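Long-range contacts in type I modular polyketide synthase (PDB 6IYT), which probably selects an extender unit, apparently ethylmalonyl-coenzyme A, and transfers its acyl group during assembly of the polyketide salinomycin: residues 92-97 / 104-109; 118-123 / 386-391. All coordinates share one frame; numbering follows the deposited sequence.

How the contacts relate
Both contacts involve a strand, but they lie in different sheets, their centres about 29 Å apart. Contact 1 is local and almost wholly apolar: a strand of the three-stranded antiparallel sheet is covered by the chain returning after one short helix, and no hydrogen bond crosses between the segments. Contact 2 joins pieces 263 residues apart as neighbouring strands of the parallel acyltransferase sheet. Six hydrogen bonds carry it, one weak, two to an aspartate carboxylate. The touching residues of contact 1 are mostly buried although its centre lies about 26 Å from the chain centre, against about 15 Å for contact 2, which runs from an exposed loop end into buried valine and phenylalanine side chains.

Contact 1: 92-97 / 104-109; sequences AVVLGT and TGLEAP
V94 sets its CG1 anti to the backbone N (chi1 -173°) and CG2 anti to its carbonyl carbon, which spreads the two methyls over different parts of 104-109. CG1 lies directly against the G105 backbone, with V94 CG1 3.8 Å from G105 C and as near to its CA. CG2 faces the leucine instead, with V94 CG2 and L106 CD2 3.8 Å apart. The CA-CB bond of L106 leads away from the strand, but with CG anti to the carbonyl carbon (chi1 -74°) the branch swings back, and the two side chains cross at about a right angle.

This is the return from strand 90-96 through helix 99-105 to strand 111-114, which pairs antiparallel with the strand it left. Sheet and helices probably form the linker subdomain that precedes the acyltransferase in modular polyketide synthases, consistent with the CurL-like sequence family here. A type I beta turn from G105 to A108, closed by the bond from A108 N to G105 O at 2.9 Å, brings the chain round to P109. There the proline ring lies against the strand. A92 CB and V94 CG2 both rest on P109 CB, at 3.9 and 4.0 Å, from directions about a right angle apart. P109 CB also meets V93 O at 3.7 Å, a plain van der Waals contact. The side chain of V93 leaves on the other side of the sheet for A436 and W439 of helix 428-439. L106 also reaches W45 of strand 43-49 and L62 of helix 52-67.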
ATOM      1  N   ALA A  92      -0.849  13.365 -19.286  1.00  4.36           N
ATOM      2  CA  ALA A  92      -1.776  13.925 -18.333  1.00  4.50           C
ATOM      3  C   ALA A  92      -3.026  13.091 -18.252  1.00  5.29           C
ATOM      4  O   ALA A  92      -3.422  12.441 -19.239  1.00  6.43           O
ATOM      5  CB  ALA A  92      -2.128  15.354 -18.696  1.00  4.99           C
ATOM      6  N   VAL A  93      -3.718  13.205 -17.121  1.00  5.16           N
ATOM      7  CA  VAL A  93      -5.009  12.595 -16.954  1.00  5.18           C
ATOM      8  C   VAL A  93      -5.979  13.604 -16.353  1.00  5.32           C
ATOM      9  O   VAL A  93      -5.681  14.262 -15.355  1.00  5.69           O
ATOM     10  CB  VAL A  93      -4.925  11.376 -16.064  1.00  5.73           C
ATOM     11  CG1 VAL A  93      -6.288  10.750 -15.875  1.00  6.09           C
ATOM     12  CG2 VAL A  93      -3.890  10.383 -16.615  1.00  5.84           C
ATOM     13  N   VAL A  94      -7.136  13.715 -16.981  1.00  5.63           N
ATOM     14  CA  VAL A  94      -8.245  14.474 -16.458  1.00  5.94           C
ATOM     15  C   VAL A  94      -9.320  13.526 -15.925  1.00  5.50           C
ATOM     16  O   VAL A  94      -9.653  12.546 -16.588  1.00  5.14           O
ATOM     17  CB  VAL A  94      -8.868  15.343 -17.596  1.00  6.83           C
ATOM     18  CG1 VAL A  94      -9.910  16.265 -17.045  1.00  7.58           C
ATOM     19  CG2 VAL A  94      -7.782  16.146 -18.284  1.00  7.38           C
ATOM     20  N   LEU A  95      -9.959  13.916 -14.816  1.00  5.97           N
ATOM     21  CA  LEU A  95     -11.041  13.131 -14.201  1.00  6.23           C
ATOM     22  C   LEU A  95     -12.315  13.937 -14.113  1.00  7.34           C
ATOM     23  O   LEU A  95     -12.276  15.142 -13.869  1.00  8.72           O
ATOM     24  CB  LEU A  95     -10.646  12.667 -12.810  1.00  6.55           C
ATOM     25  CG  LEU A  95      -9.325  11.887 -12.703  1.00  6.44           C
ATOM     26  CD1 LEU A  95      -9.060  11.589 -11.247  1.00  8.54           C
ATOM     27  CD2 LEU A  95      -9.376  10.611 -13.505  1.00  6.43           C
ATOM     28  N   GLY A  96     -13.442  13.280 -14.385  1.00  8.08           N
ATOM     29  CA  GLY A  96     -14.745  13.912 -14.235  1.00 10.68           C
ATOM     30  C   GLY A  96     -15.851  13.020 -14.732  1.00 11.27           C
ATOM     31  O   GLY A  96     -15.613  11.910 -15.181  1.00 10.70           O
ATOM     32  N   THR A  97     -17.077  13.513 -14.682  1.00 16.56           N
ATOM     33  CA  THR A  97     -18.207  12.706 -15.086  1.00 19.31           C
ATOM     34  C   THR A  97     -18.860  13.213 -16.374  1.00 22.19           C
ATOM     35  O   THR A  97     -19.118  12.438 -17.307  1.00 25.04           O
ATOM     36  CB  THR A  97     -19.251  12.634 -13.984  1.00 25.89           C
ATOM     37  OG1 THR A  97     -18.655  12.078 -12.818  1.00 26.87           O
ATOM     38  CG2 THR A  97     -20.413  11.746 -14.419  1.00 29.73           C
ATOM     39  N   THR A 104     -13.506  21.225 -19.323  1.00 19.09           N
ATOM     40  CA  THR A 104     -12.970  22.251 -18.411  1.00 20.18           C
ATOM     41  C   THR A 104     -11.624  21.805 -17.781  1.00 18.31           C
ATOM     42  O   THR A 104     -10.681  22.605 -17.617  1.00 18.12           O
ATOM     43  CB  THR A 104     -14.017  22.536 -17.290  1.00 26.22           C
ATOM     44  OG1 THR A 104     -15.028  23.403 -17.808  1.00 33.06           O
ATOM     45  CG2 THR A 104     -13.380  23.160 -16.068  1.00 32.89           C
ATOM     46  N   GLY A 105     -11.532  20.525 -17.449  1.00 14.34           N
ATOM     47  CA  GLY A 105     -10.377  20.013 -16.738  1.00 12.74           C
ATOM     48  C   GLY A 105      -9.137  19.900 -17.602  1.00 11.69           C
ATOM     49  O   GLY A 105      -8.030  19.779 -17.092  1.00  9.50           O
ATOM     50  N   LEU A 106      -9.318  19.922 -18.918  1.00 12.51           N
ATOM     51  CA  LEU A 106      -8.174  19.903 -19.835  1.00 11.65           C
ATOM     52  C   LEU A 106      -7.356  21.159 -19.662  1.00 11.69           C
ATOM     53  O   LEU A 106      -6.188  21.195 -19.994  1.00 13.09           O
ATOM     54  CB  LEU A 106      -8.631  19.782 -21.288  1.00 10.72           C
ATOM     55  CG  LEU A 106      -9.134  18.423 -21.718  1.00 10.99           C
ATOM     56  CD1 LEU A 106      -9.938  18.501 -22.997  1.00 12.04           C
ATOM     57  CD2 LEU A 106      -7.990  17.456 -21.870  1.00 12.34           C
ATOM     58  N   GLU A 107      -7.959  22.183 -19.082  1.00 15.08           N
ATOM     59  CA  GLU A 107      -7.233  23.399 -18.797  1.00 14.09           C
ATOM     60  C   GLU A 107      -6.313  23.237 -17.601  1.00 15.93           C
ATOM     61  O   GLU A 107      -5.329  23.953 -17.481  1.00 15.26           O
ATOM     62  CB  GLU A 107      -8.202  24.565 -18.559  1.00 21.54           C
ATOM     63  CG  GLU A 107      -8.866  25.092 -19.825  1.00 29.62           C
ATOM     64  CD  GLU A 107     -10.263  25.650 -19.574  1.00 43.86           C
ATOM     65  OE1 GLU A 107     -10.752  25.549 -18.423  1.00 43.80           O
ATOM     66  OE2 GLU A 107     -10.902  26.129 -20.547  1.00 46.44           O
ATOM     67  N   ALA A 108      -6.578  22.237 -16.765  1.00 11.75           N
ATOM     68  CA  ALA A 108      -5.760  22.018 -15.561  1.00 12.83           C
ATOM     69  C   ALA A 108      -5.835  20.585 -15.091  1.00 10.94           C
ATOM     70  O   ALA A 108      -6.585  20.269 -14.160  1.00 10.32           O
ATOM     71  CB  ALA A 108      -6.219  22.936 -14.447  1.00 16.49           C
ATOM     72  N   PRO A 109      -5.148  19.688 -15.787  1.00  8.64           N
ATOM     73  CA  PRO A 109      -5.423  18.285 -15.537  1.00  8.29           C
ATOM     74  C   PRO A 109      -5.145  17.880 -14.093  1.00  8.14           C
ATOM     75  O   PRO A 109      -4.211  18.401 -13.455  1.00  9.25           O
ATOM     76  CB  PRO A 109      -4.457  17.574 -16.477  1.00  8.60           C
ATOM     77  CG  PRO A 109      -4.335  18.525 -17.627  1.00  9.83           C
ATOM     78  CD  PRO A 109      -4.334  19.886 -16.992  1.00  9.56           C
TER

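Contact 2: 118-123 / 386-391; sequences SGKTVF and DGFDVF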
ATOM      1  N   SER A 118      11.663   2.481 -15.856  1.00 19.22           N
ATOM      2  CA  SER A 118      11.995   1.482 -16.889  1.00 22.76           C
ATOM      3  C   SER A 118      12.355   0.112 -16.310  1.00 21.81           C
ATOM      4  O   SER A 118      12.719  -0.818 -17.060  1.00 20.87           O
ATOM      5  CB  SER A 118      13.148   2.000 -17.779  1.00 23.06           C
ATOM      6  OG  SER A 118      14.304   2.300 -17.007  1.00 24.65           O
ATOM      7  N   GLY A 119      12.129  -0.058 -15.010  1.00 16.00           N
ATOM      8  CA  GLY A 119      12.626  -1.248 -14.303  1.00 15.21           C
ATOM      9  C   GLY A 119      11.503  -2.137 -13.808  1.00 13.51           C
ATOM     10  O   GLY A 119      10.368  -2.070 -14.305  1.00 12.02           O
ATOM     11  N   LYS A 120      11.825  -2.962 -12.824  1.00 10.19           N
ATOM     12  CA  LYS A 120      10.894  -3.922 -12.280  1.00  9.64           C
ATOM     13  C   LYS A 120       9.991  -3.295 -11.210  1.00  8.09           C
ATOM     14  O   LYS A 120      10.315  -2.242 -10.641  1.00  7.62           O
ATOM     15  CB  LYS A 120      11.652  -5.090 -11.721  1.00 10.68           C
ATOM     16  CG  LYS A 120      12.362  -5.889 -12.813  1.00 15.33           C
ATOM     17  CD  LYS A 120      13.530  -6.686 -12.254  1.00 19.37           C
ATOM     18  CE  LYS A 120      13.060  -7.962 -11.615  1.00 31.69           C
ATOM     19  NZ  LYS A 120      14.134  -8.995 -11.632  1.00 41.12           N
ATOM     20  N   THR A 121       8.918  -4.008 -10.895  1.00  7.34           N
ATOM     21  CA  THR A 121       7.857  -3.533  -9.992  1.00  6.44           C
ATOM     22  C   THR A 121       7.826  -4.417  -8.772  1.00  6.15           C
ATOM     23  O   THR A 121       7.849  -5.657  -8.894  1.00  5.92           O
ATOM     24  CB  THR A 121       6.472  -3.622 -10.667  1.00  8.22           C
ATOM     25  OG1 THR A 121       6.405  -2.713 -11.778  1.00  8.97           O
ATOM     26  CG2 THR A 121       5.379  -3.306  -9.687  1.00  9.10           C
ATOM     27  N   VAL A 122       7.893  -3.799  -7.592  1.00  5.59           N
ATOM     28  CA  VAL A 122       7.714  -4.510  -6.354  1.00  4.90           C
ATOM     29  C   VAL A 122       6.510  -3.984  -5.601  1.00  4.33           C
ATOM     30  O   VAL A 122       6.275  -2.787  -5.577  1.00  4.17           O
ATOM     31  CB  VAL A 122       8.981  -4.409  -5.474  1.00  5.30           C
ATOM     32  CG1 VAL A 122       9.404  -2.963  -5.271  1.00  5.43           C
ATOM     33  CG2 VAL A 122       8.778  -5.100  -4.170  1.00  5.50           C
ATOM     34  N   PHE A 123       5.685  -4.902  -5.080  1.00  4.00           N
ATOM     35  CA  PHE A 123       4.584  -4.502  -4.215  1.00  4.16           C
ATOM     36  C   PHE A 123       5.012  -4.494  -2.766  1.00  4.01           C
ATOM     37  O   PHE A 123       5.665  -5.460  -2.275  1.00  3.59           O
ATOM     38  CB  PHE A 123       3.372  -5.395  -4.382  1.00  4.27           C
ATOM     39  CG  PHE A 123       2.483  -5.005  -5.544  1.00  5.27           C
ATOM     40  CD1 PHE A 123       3.028  -4.576  -6.744  1.00  5.79           C
ATOM     41  CD2 PHE A 123       1.126  -5.045  -5.425  1.00  5.84           C
ATOM     42  CE1 PHE A 123       2.205  -4.171  -7.791  1.00  5.43           C
ATOM     43  CE2 PHE A 123       0.294  -4.662  -6.484  1.00  6.77           C
ATOM     44  CZ  PHE A 123       0.854  -4.239  -7.665  1.00  6.07           C
ATOM     45  N   ASP A 386      18.853  -4.142  -7.566  1.00 11.97           N
ATOM     46  CA  ASP A 386      18.399  -5.294  -8.343  1.00 12.40           C
ATOM     47  C   ASP A 386      17.508  -4.884  -9.560  1.00 12.00           C
ATOM     48  O   ASP A 386      16.870  -5.730 -10.176  1.00 14.58           O
ATOM     49  CB  ASP A 386      17.622  -6.278  -7.431  1.00 13.81           C
ATOM     50  CG  ASP A 386      18.563  -7.144  -6.545  1.00 18.55           C
ATOM     51  OD1 ASP A 386      19.802  -7.009  -6.707  1.00 17.78           O
ATOM     52  OD2 ASP A 386      18.063  -7.934  -5.698  1.00 14.90           O
ATOM     53  N   GLY A 387      17.355  -3.582  -9.757  1.00  9.90           N
ATOM     54  CA  GLY A 387      16.754  -3.014 -10.950  1.00 10.96           C
ATOM     55  C   GLY A 387      15.264  -2.736 -10.799  1.00 10.20           C
ATOM     56  O   GLY A 387      14.538  -2.703 -11.810  1.00 11.38           O
ATOM     57  N   PHE A 388      14.794  -2.636  -9.541  1.00  9.33           N
ATOM     58  CA  PHE A 388      13.394  -2.201  -9.248  1.00  8.36           C
ATOM     59  C   PHE A 388      13.314  -0.684  -9.200  1.00  8.86           C
ATOM     60  O   PHE A 388      14.081  -0.037  -8.498  1.00 10.82           O
ATOM     61  CB  PHE A 388      12.893  -2.807  -7.917  1.00  8.24           C
ATOM     62  CG  PHE A 388      12.673  -4.287  -7.965  1.00  7.25           C
ATOM     63  CD1 PHE A 388      13.731  -5.168  -7.888  1.00  6.86           C
ATOM     64  CD2 PHE A 388      11.387  -4.801  -8.170  1.00  6.90           C
ATOM     65  CE1 PHE A 388      13.519  -6.538  -7.937  1.00  7.22           C
ATOM     66  CE2 PHE A 388      11.170  -6.146  -8.219  1.00  7.05           C
ATOM     67  CZ  PHE A 388      12.248  -7.026  -8.152  1.00  7.86           C
ATOM     68  N   ASP A 389      12.419  -0.096  -9.992  1.00  8.54           N
ATOM     69  CA  ASP A 389      12.135   1.331  -9.823  1.00 10.57           C
ATOM     70  C   ASP A 389      10.656   1.680  -9.757  1.00  8.38           C
ATOM     71  O   ASP A 389      10.306   2.842  -9.788  1.00  9.28           O
ATOM     72  CB  ASP A 389      12.851   2.187 -10.911  1.00 10.79           C
ATOM     73  CG  ASP A 389      12.317   1.932 -12.318  1.00 12.60           C
ATOM     74  OD1 ASP A 389      11.430   1.048 -12.484  1.00 13.21           O
ATOM     75  OD2 ASP A 389      12.857   2.542 -13.287  1.00 16.17           O
ATOM     76  N   VAL A 390       9.797   0.689  -9.543  1.00  6.46           N
ATOM     77  CA  VAL A 390       8.396   0.956  -9.335  1.00  6.14           C
ATOM     78  C   VAL A 390       8.018   0.234  -8.058  1.00  6.58           C
ATOM     79  O   VAL A 390       8.053  -0.995  -8.007  1.00  6.61           O
ATOM     80  CB  VAL A 390       7.489   0.430 -10.506  1.00  6.38           C
ATOM     81  CG1 VAL A 390       6.009   0.651 -10.195  1.00  5.76           C
ATOM     82  CG2 VAL A 390       7.849   1.123 -11.835  1.00  6.15           C
ATOM     83  N   PHE A 391       7.597   1.010  -7.067  1.00  5.89           N
ATOM     84  CA  PHE A 391       7.246   0.482  -5.763  1.00  6.08           C
ATOM     85  C   PHE A 391       5.813   0.837  -5.539  1.00  5.52           C
ATOM     86  O   PHE A 391       5.488   2.028  -5.463  1.00  7.31           O
ATOM     87  CB  PHE A 391       8.083   1.144  -4.658  1.00  5.93           C
ATOM     88  CG  PHE A 391       9.552   0.744  -4.668  1.00  6.42           C
ATOM     89  CD1 PHE A 391      10.404   1.207  -5.650  1.00  7.32           C
ATOM     90  CD2 PHE A 391      10.088   0.004  -3.639  1.00  5.72           C
ATOM     91  CE1 PHE A 391      11.763   0.916  -5.606  1.00  7.11           C
ATOM     92  CE2 PHE A 391      11.413  -0.414  -3.683  1.00  6.91           C
ATOM     93  CZ  PHE A 391      12.250   0.048  -4.674  1.00  6.79           C
TER
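Strands 120-125 and 388-393 are parallel neighbours in the acyltransferase sheet, and a beta bulge interrupts their start. K120 pairs with F388 but T121 with V390, so K120 O receives both V390 N, at 3.2 Å, and D389 N in a weak bond. Past the bulge the ladder resumes with V122 N to V390 O, 2.8 Å.

D389, displaced by the bulge, turns its carboxylate onto the incoming loop. Its OD2 uses the syn lone pair for S118 N at 2.8 Å, almost linear at 174°, while OD1 takes G119 N at 2.8 Å in a bent bond, on the syn side but 29° out of the carboxylate plane. G387, in a Schellman motif ending helix 376-385, gives its O to K120 N.

K120 CB lies over one face of the F388 ring, 3.8 Å from the centroid. V122 puts CG1 between its backbone N and carbonyl carbon (chi1 53°), which sets that methyl over a face of the F391 ring. On the opposite face of the sheet from these four, T121 OG1 lies 3.6 Å from V390 CB. With 208-211 beside 120-125 and 416-418 beside 388-393, this is the central parallel sheet of an alpha/beta-hydrolase-like acyltransferase core.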